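Local atomic coordinates of cellulase (Clostridium cellulovorans, PDB entry 6UI3), a protein that probably hydrolyses internal beta-1,4 linkages of cellulose and related plant polysaccharides, this chain being the family 5 glycoside hydrolase domain of a larger multidomain protein. Residues S201-V211 with T252-F260. Residues are numbered along the deposited sequence; the frame is centred on the assembly and turned at random.
Sequences SDYPKVAGMVV and TFRMLNNTF
Val206 presses into helix 252-260 as a knob, its hole formed by Met255, Leu256, Thr259 and Phe260. The two branches divide the work. Val206 CG1, placed anti to the backbone N, lies 3.7 Å from Thr259 CG2 and also meets Met255 SD and Phe260 CE2, whereas Val206 CG2 turns to Leu256 CD2 at 4.0 Å. In the conformers described, Met255 leaves its helix with CG anti to the backbone N and then bends at chi2 (-82°) and chi3 (-66°), a hooked shape that puts Met255 SD 3.7 Å from Tyr203 CD1. This Met-aromatic contact is almost in the ring plane, with Met255 SD 5.0 Å from the centroid of the Tyr203 ring. The methyl end of the same hook, CE, reaches the carbonyl O of Ser201. Beyond Val206, the Phe260 ring carries Thr259 CG2 over the centre of one face, and Phe260 CE1 meets Val211 CG2 obliquely at 3.9 Å; both Val211 and Phe260 also pack on Val219 of strand 217-222.

No direct hydrogen bond joins the segments, but a water spans each of two polar pairs. One links Ser201 OG to Thr252 OG1, to which it donates, while Thr252 OG1 is also bonded to Phe248 O; the other lies 3.0 Å from both Tyr203 OH and Thr259 OG1. Helix 203-208 runs nearly parallel (9°) to helix 252-260, the later part of helix 243-261, on the outside of the (beta/alpha)8 barrel. Cohesion therefore comes mainly from apolar and sulfur contacts, with water mediating the polar links.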
ATOM      1  N   SER A 201      -8.156   9.476   3.363  1.00  7.83           N
ATOM      2  CA  SER A 201      -9.246   9.900   2.501  1.00  8.87           C
ATOM      3  C   SER A 201     -10.117  10.985   3.120  1.00  9.44           C
ATOM      4  O   SER A 201     -11.103  11.392   2.495  1.00 10.69           O
ATOM      5  CB  SER A 201     -10.113   8.699   2.103  1.00  9.84           C
ATOM      6  OG  SER A 201     -10.794   8.149   3.217  1.00 11.04           O
ATOM      7  N   ASP A 202      -9.811  11.460   4.326  1.00  9.10           N
ATOM      8  CA  ASP A 202     -10.587  12.569   4.870  1.00  9.84           C
ATOM      9  C   ASP A 202     -10.376  13.787   3.977  1.00  9.87           C
ATOM     10  O   ASP A 202      -9.263  14.051   3.516  1.00  9.54           O
ATOM     11  CB  ASP A 202     -10.164  12.933   6.302  1.00 12.16           C
ATOM     12  CG  ASP A 202     -10.304  11.789   7.291  1.00 16.12           C
ATOM     13  OD1 ASP A 202     -11.335  11.092   7.246  1.00 19.73           O
ATOM     14  OD2 ASP A 202      -9.387  11.628   8.139  1.00 16.64           O
ATOM     15  N   TYR A 203     -11.444  14.561   3.789  0.63 10.33           N
ATOM     16  CA  TYR A 203     -11.408  15.624   2.793  0.63 10.24           C
ATOM     17  C   TYR A 203     -10.267  16.622   2.987  0.63  9.72           C
ATOM     18  O   TYR A 203      -9.658  17.012   1.980  0.63 10.30           O
ATOM     19  CB  TYR A 203     -12.768  16.333   2.648  0.63 11.16           C
ATOM     20  CG  TYR A 203     -12.719  17.238   1.452  0.63 11.49           C
ATOM     21  CD1 TYR A 203     -12.704  16.706   0.173  0.63 12.06           C
ATOM     22  CD2 TYR A 203     -12.595  18.610   1.594  0.63 11.62           C
ATOM     23  CE1 TYR A 203     -12.594  17.514  -0.933  0.63 12.57           C
ATOM     24  CE2 TYR A 203     -12.474  19.432   0.482  0.63 11.93           C
ATOM     25  CZ  TYR A 203     -12.485  18.868  -0.775  0.63 12.22           C
ATOM     26  OH  TYR A 203     -12.359  19.638  -1.899  0.63 13.11           O
ATOM     27  N   PRO A 204      -9.918  17.067   4.194  1.00  9.66           N
ATOM     28  CA  PRO A 204      -8.835  18.062   4.282  1.00 10.75           C
ATOM     29  C   PRO A 204      -7.506  17.578   3.734  1.00 10.08           C
ATOM     30  O   PRO A 204      -6.745  18.348   3.127  1.00  9.94           O
ATOM     31  CB  PRO A 204      -8.771  18.389   5.776  1.00 12.28           C
ATOM     32  CG  PRO A 204     -10.151  18.133   6.259  1.00 12.37           C
ATOM     33  CD  PRO A 204     -10.599  16.898   5.494  1.00 11.92           C
ATOM     34  N   LYS A 205      -7.198  16.291   3.920  1.00  8.96           N
ATOM     35  CA  LYS A 205      -5.961  15.755   3.353  1.00  9.12           C
ATOM     36  C   LYS A 205      -6.044  15.680   1.835  1.00  9.55           C
ATOM     37  O   LYS A 205      -5.069  15.956   1.124  1.00  9.99           O
ATOM     38  CB  LYS A 205      -5.634  14.366   3.906  1.00  8.39           C
ATOM     39  CG  LYS A 205      -5.275  14.329   5.381  1.00  9.78           C
ATOM     40  CD  LYS A 205      -6.471  14.136   6.283  1.00 10.16           C
ATOM     41  CE  LYS A 205      -6.037  13.668   7.680  1.00 11.62           C
ATOM     42  NZ  LYS A 205      -7.169  13.410   8.597  1.00 13.08           N
ATOM     43  N   VAL A 206      -7.211  15.288   1.321  1.00 10.02           N
ATOM     44  CA  VAL A 206      -7.406  15.193  -0.121  1.00 10.65           C
ATOM     45  C   VAL A 206      -7.308  16.564  -0.759  1.00 11.87           C
ATOM     46  O   VAL A 206      -6.610  16.744  -1.769  1.00 12.61           O
ATOM     47  CB  VAL A 206      -8.757  14.503  -0.384  1.00 10.91           C
ATOM     48  CG1 VAL A 206      -9.166  14.628  -1.858  1.00 11.58           C
ATOM     49  CG2 VAL A 206      -8.670  13.044   0.068  1.00 10.98           C
ATOM     50  N   ALA A 207      -7.948  17.562  -0.159  1.00 11.13           N
ATOM     51  CA  ALA A 207      -7.907  18.912  -0.705  1.00 12.56           C
ATOM     52  C   ALA A 207      -6.520  19.526  -0.577  1.00 13.09           C
ATOM     53  O   ALA A 207      -6.132  20.352  -1.416  1.00 14.05           O
ATOM     54  CB  ALA A 207      -8.927  19.786   0.018  1.00 14.05           C
ATOM     55  N   GLY A 208      -5.786  19.176   0.474  1.00 11.24           N
ATOM     56  CA  GLY A 208      -4.448  19.698   0.694  1.00 10.85           C
ATOM     57  C   GLY A 208      -3.384  19.102  -0.190  1.00  9.72           C
ATOM     58  O   GLY A 208      -2.273  19.636  -0.265  1.00 10.68           O
ATOM     59  N   MET A 209      -3.696  17.999  -0.852  1.00  9.68           N
ATOM     60  CA  MET A 209      -2.758  17.295  -1.712  0.58  9.58           C
ATOM     61  C   MET A 209      -2.487  18.073  -2.989  1.00  9.18           C
ATOM     62  O   MET A 209      -3.415  18.548  -3.635  1.00 10.11           O
ATOM     63  CB  MET A 209      -3.427  15.973  -2.105  0.58  9.74           C
ATOM     64  CG  MET A 209      -2.621  15.080  -2.985  0.58 10.12           C
ATOM     65  SD  MET A 209      -1.194  14.457  -2.070  0.58  8.84           S
ATOM     66  CE  MET A 209      -0.620  13.225  -3.244  0.58  9.36           C
ATOM     67  N   VAL A 210      -1.225  18.166  -3.374  1.00  9.09           N
ATOM     68  CA  VAL A 210      -0.817  18.604  -4.705  1.00  9.29           C
ATOM     69  C   VAL A 210      -0.129  17.400  -5.333  1.00  8.91           C
ATOM     70  O   VAL A 210       0.938  16.968  -4.873  1.00  9.01           O
ATOM     71  CB  VAL A 210       0.107  19.826  -4.667  1.00  9.85           C
ATOM     72  CG1 VAL A 210       0.604  20.168  -6.084  1.00 11.81           C
ATOM     73  CG2 VAL A 210      -0.620  21.010  -4.064  1.00 11.52           C
ATOM     74  N   VAL A 211      -0.765  16.806  -6.330  1.00  9.14           N
ATOM     75  CA  VAL A 211      -0.138  15.674  -7.020  1.00  9.07           C
ATOM     76  C   VAL A 211       1.043  16.209  -7.818  1.00  8.97           C
ATOM     77  O   VAL A 211       0.893  17.240  -8.489  1.00  9.74           O
ATOM     78  CB  VAL A 211      -1.155  14.991  -7.938  1.00  9.88           C
ATOM     79  CG1 VAL A 211      -0.530  13.786  -8.606  1.00 11.37           C
ATOM     80  CG2 VAL A 211      -2.401  14.559  -7.145  1.00 10.52           C
ATOM     81  N   THR A 252     -17.261   8.869   0.346  1.00  7.11           N
ATOM     82  CA  THR A 252     -15.812   9.010   0.262  1.00  7.34           C
ATOM     83  C   THR A 252     -15.328   8.674  -1.136  1.00  7.33           C
ATOM     84  O   THR A 252     -14.509   9.394  -1.711  1.00  7.71           O
ATOM     85  CB  THR A 252     -15.129   8.105   1.295  1.00  7.86           C
ATOM     86  OG1 THR A 252     -15.506   8.486   2.620  1.00  9.74           O
ATOM     87  CG2 THR A 252     -13.611   8.179   1.208  1.00  8.77           C
ATOM     88  N   PHE A 253     -15.831   7.577  -1.709  1.00  7.45           N
ATOM     89  CA  PHE A 253     -15.359   7.153  -3.025  0.57  7.57           C
ATOM     90  C   PHE A 253     -15.823   8.099  -4.123  1.00  7.85           C
ATOM     91  O   PHE A 253     -15.063   8.396  -5.054  1.00  7.66           O
ATOM     92  CB  PHE A 253     -15.748   5.695  -3.311  0.57  7.70           C
ATOM     93  CG  PHE A 253     -14.760   4.705  -2.755  0.57  8.11           C
ATOM     94  CD1 PHE A 253     -14.953   4.161  -1.500  0.57  8.99           C
ATOM     95  CD2 PHE A 253     -13.609   4.378  -3.464  0.57  7.92           C
ATOM     96  CE1 PHE A 253     -14.042   3.290  -0.959  0.57  9.28           C
ATOM     97  CE2 PHE A 253     -12.677   3.513  -2.921  0.57  8.93           C
ATOM     98  CZ  PHE A 253     -12.904   2.961  -1.669  0.57  8.58           C
ATOM     99  N   ARG A 254     -17.062   8.593  -4.040  1.00  7.34           N
ATOM    100  CA  ARG A 254     -17.487   9.604  -5.000  1.00  7.63           C
ATOM    101  C   ARG A 254     -16.590  10.843  -4.930  1.00  7.77           C
ATOM    102  O   ARG A 254     -16.289  11.460  -5.954  1.00  8.09           O
ATOM    103  CB  ARG A 254     -18.947   9.987  -4.759  1.00  7.75           C
ATOM    104  CG  ARG A 254     -19.967   8.939  -5.169  1.00  8.05           C
ATOM    105  CD  ARG A 254     -21.370   9.422  -4.950  1.00  9.34           C
ATOM    106  NE  ARG A 254     -22.400   8.419  -5.240  1.00 10.60           N
ATOM    107  CZ  ARG A 254     -22.992   8.268  -6.412  1.00 12.29           C
ATOM    108  NH1 ARG A 254     -22.649   9.010  -7.442  1.00 15.19           N
ATOM    109  NH2 ARG A 254     -23.930   7.351  -6.547  1.00 14.27           N
ATOM    110  N   MET A 255     -16.185  11.235  -3.720  1.00  7.32           N
ATOM    111  CA  MET A 255     -15.320  12.401  -3.566  0.79  7.42           C
ATOM    112  C   MET A 255     -13.933  12.144  -4.152  1.00  7.32           C
ATOM    113  O   MET A 255     -13.373  13.022  -4.824  1.00  8.15           O
ATOM    114  CB  MET A 255     -15.287  12.785  -2.088  0.79  8.38           C
ATOM    115  CG  MET A 255     -14.334  13.914  -1.729  0.79  9.19           C
ATOM    116  SD  MET A 255     -12.644  13.366  -1.518  0.79 10.07           S
ATOM    117  CE  MET A 255     -12.808  12.334  -0.064  0.79 11.87           C
ATOM    118  N   LEU A 256     -13.367  10.955  -3.938  1.00  7.31           N
ATOM    119  CA  LEU A 256     -12.063  10.646  -4.524  1.00  7.67           C
ATOM    120  C   LEU A 256     -12.158  10.638  -6.043  1.00  7.96           C
ATOM    121  O   LEU A 256     -11.229  11.067  -6.742  1.00  8.27           O
ATOM    122  CB  LEU A 256     -11.571   9.291  -4.014  1.00  8.14           C
ATOM    123  CG  LEU A 256     -11.157   9.250  -2.539  1.00  7.84           C
ATOM    124  CD1 LEU A 256     -10.941   7.819  -2.096  1.00  8.16           C
ATOM    125  CD2 LEU A 256      -9.901  10.086  -2.247  1.00  9.40           C
ATOM    126  N   ASN A 257     -13.274  10.131  -6.568  1.00  8.35           N
ATOM    127  CA  ASN A 257     -13.506  10.140  -8.005  1.00  8.45           C
ATOM    128  C   ASN A 257     -13.553  11.569  -8.535  1.00  8.94           C
ATOM    129  O   ASN A 257     -12.959  11.875  -9.576  1.00  9.51           O
ATOM    130  CB  ASN A 257     -14.805   9.389  -8.297  1.00  9.67           C
ATOM    131  CG  ASN A 257     -15.067   9.244  -9.771  1.00 10.75           C
ATOM    132  OD1 ASN A 257     -14.248   8.660 -10.490  1.00 11.60           O
ATOM    133  ND2 ASN A 257     -16.208   9.747 -10.231  1.00 11.08           N
ATOM    134  N   ASN A 258     -14.256  12.470  -7.835  1.00  8.92           N
ATOM    135  CA  ASN A 258     -14.339  13.860  -8.276  1.00  9.80           C
ATOM    136  C   ASN A 258     -12.977  14.538  -8.238  1.00 10.34           C
ATOM    137  O   ASN A 258     -12.632  15.305  -9.141  1.00 11.20           O
ATOM    138  CB  ASN A 258     -15.292  14.664  -7.381  1.00 10.87           C
ATOM    139  CG  ASN A 258     -16.751  14.422  -7.676  1.00 14.02           C
ATOM    140  OD1 ASN A 258     -17.105  13.924  -8.736  1.00 14.92           O
ATOM    141  ND2 ASN A 258     -17.605  14.771  -6.727  1.00 14.26           N
ATOM    142  N   THR A 259     -12.199  14.296  -7.187  1.00 10.00           N
ATOM    143  CA  THR A 259     -10.969  15.055  -7.013  1.00  9.81           C
ATOM    144  C   THR A 259      -9.872  14.570  -7.946  1.00  9.25           C
ATOM    145  O   THR A 259      -9.158  15.381  -8.533  1.00  9.88           O
ATOM    146  CB  THR A 259     -10.472  14.931  -5.572  1.00 11.59           C
ATOM    147  OG1 THR A 259     -11.456  15.449  -4.664  1.00 15.27           O
ATOM    148  CG2 THR A 259      -9.178  15.670  -5.378  1.00 12.30           C
ATOM    149  N   PHE A 260      -9.721  13.255  -8.093  1.00  8.36           N
ATOM    150  CA  PHE A 260      -8.593  12.665  -8.806  1.00  8.16           C
ATOM    151  C   PHE A 260      -9.000  11.973 -10.102  1.00  8.74           C
ATOM    152  O   PHE A 260      -8.534  12.352 -11.188  1.00  8.85           O
ATOM    153  CB  PHE A 260      -7.862  11.675  -7.888  1.00  8.53           C
ATOM    154  CG  PHE A 260      -7.324  12.292  -6.622  1.00  8.52           C
ATOM    155  CD1 PHE A 260      -6.365  13.279  -6.684  1.00  9.02           C
ATOM    156  CD2 PHE A 260      -7.749  11.856  -5.372  1.00  8.71           C
ATOM    157  CE1 PHE A 260      -5.852  13.842  -5.541  1.00  9.78           C
ATOM    158  CE2 PHE A 260      -7.224  12.413  -4.220  1.00  8.72           C
ATOM    159  CZ  PHE A 260      -6.285  13.402  -4.306  1.00  8.79           C
TER
HETATM  160  O   HOH W   1     -13.141   8.806   4.511  0.96 15.04           O
HETATM  161  O   HOH W   2     -10.670  18.290  -3.959  1.00 36.02           O